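Local atomic coordinates of general secretion pathway protein C (Vibrio cholerae, PDB entry 2I6V), a protein that probably takes part in the type II secretion system that exports cholera toxin across the outer membrane, this chain being the protein's PDZ domain. Residues A[58-61]-A[62-65]. Numbering follows the deposited sequence.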
# COMPACT_ATOMS: atom_id res chain seq x y z
N ASN A 58 5.88 11.31 -2.04
CA ASN A 58 7.00 11.90 -1.31
C ASN A 58 6.55 12.79 -0.15
O ASN A 58 7.03 12.68 0.97
CB ASN A 58 7.90 12.69 -2.25
CG ASN A 58 9.14 13.20 -1.56
OD1 ASN A 58 9.90 12.42 -0.98
ND2 ASN A 58 9.34 14.51 -1.61
N THR A 59 5.58 13.65 -0.44
CA THR A 59 5.09 14.57 0.58
C THR A 59 4.44 13.80 1.72
O THR A 59 4.69 14.09 2.90
CB THR A 59 4.12 15.57 -0.02
OG1 THR A 59 4.84 16.43 -0.91
CG2 THR A 59 3.47 16.42 1.06
N LEU A 60 3.62 12.81 1.38
CA LEU A 60 2.97 11.99 2.41
C LEU A 60 4.02 11.30 3.29
O LEU A 60 3.92 11.30 4.52
CB LEU A 60 2.03 10.97 1.77
CG LEU A 60 1.15 10.14 2.70
CD1 LEU A 60 0.21 11.03 3.52
CD2 LEU A 60 0.36 9.13 1.89
N PHE A 61 5.04 10.72 2.65
CA PHE A 61 6.08 10.01 3.41
C PHE A 61 6.89 10.91 4.35
O PHE A 61 7.34 10.47 5.41
CB PHE A 61 7.00 9.25 2.46
CG PHE A 61 6.31 8.17 1.70
CD1 PHE A 61 5.35 7.38 2.30
CD2 PHE A 61 6.60 7.94 0.36
CE1 PHE A 61 4.71 6.38 1.60
CE2 PHE A 61 5.96 6.94 -0.34
CZ PHE A 61 5.01 6.16 0.28
N GLN A 62 7.08 12.17 3.96
CA GLN A 62 7.77 13.13 4.82
C GLN A 62 7.02 13.38 6.13
O GLN A 62 7.59 13.85 7.11
CB GLN A 62 7.98 14.46 4.10
CG GLN A 62 8.99 14.41 2.97
CD GLN A 62 9.16 15.75 2.28
OE1 GLN A 62 10.04 15.92 1.43
NE2 GLN A 62 8.31 16.72 2.64
N SER A 63 5.73 13.05 6.14
CA SER A 63 4.88 13.30 7.31
C SER A 63 4.64 12.04 8.12
O SER A 63 3.94 12.06 9.14
CB SER A 63 3.52 13.85 6.86
OG SER A 63 2.66 12.80 6.45
N MET A 64 5.22 10.93 7.69
CA MET A 64 4.78 9.66 8.24
C MET A 64 5.20 9.41 9.70
O MET A 64 4.58 8.59 10.38
CB MET A 64 5.18 8.50 7.34
CG MET A 64 4.05 7.52 7.17
SD MET A 64 4.45 6.29 5.95
CE MET A 64 5.82 5.49 6.77
N ASN A 65 6.20 10.14 10.17
CA ASN A 65 6.58 10.05 11.58
C ASN A 65 5.51 10.61 12.52
O ASN A 65 5.56 10.39 13.73
CB ASN A 65 7.91 10.77 11.83
CG ASN A 65 7.87 12.21 11.40
OD1 ASN A 65 7.60 12.52 10.23
ND2 ASN A 65 8.17 13.11 12.33
O HOH W 1 11.27 16.41 -0.72
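At the C-terminal end of helix 54-62 in this PDZ domain, S63 and M64 reach back to the carbonyls of L60 and F61. The regular helical pattern still holds at Q62, whose N donates to N58 O at 3.0 Å. Beyond it the spacing tightens to three residues: S63 N reaches L60 O, and M64 N bonds F61 O at 3.1 Å with a nearly straight N-H (164°), although the donor sits well above the carbonyl plane. L60 O is gripped twice by S63. The hydroxyl OG donates to it at 2.8 Å, lying in the carbonyl plane on a lone pair, while the backbone N comes from above that plane. A chi1 of 82° sets OG between the N and the carbonyl carbon of S63, facing L60 O.

M64, opening a short 3-10 segment on the way to strand 69-76, packs back against F61. Its sulfur comes up to the edge of the F61 ring, near its plane, with SD 3.9 Å from CD1: a Met-aromatic contact between side chains lying side by side. F61 also touches L46 of strand 42-46, while M64 reaches Q1 and I3. Between the exposed side chains of N58 and Q62, one water accepts from N58 ND2 at 2.9 Å and lies unusually close, 2.5 Å, to Q62 OE1, so that second leg is doubtful; the two amide planes are 72° apart.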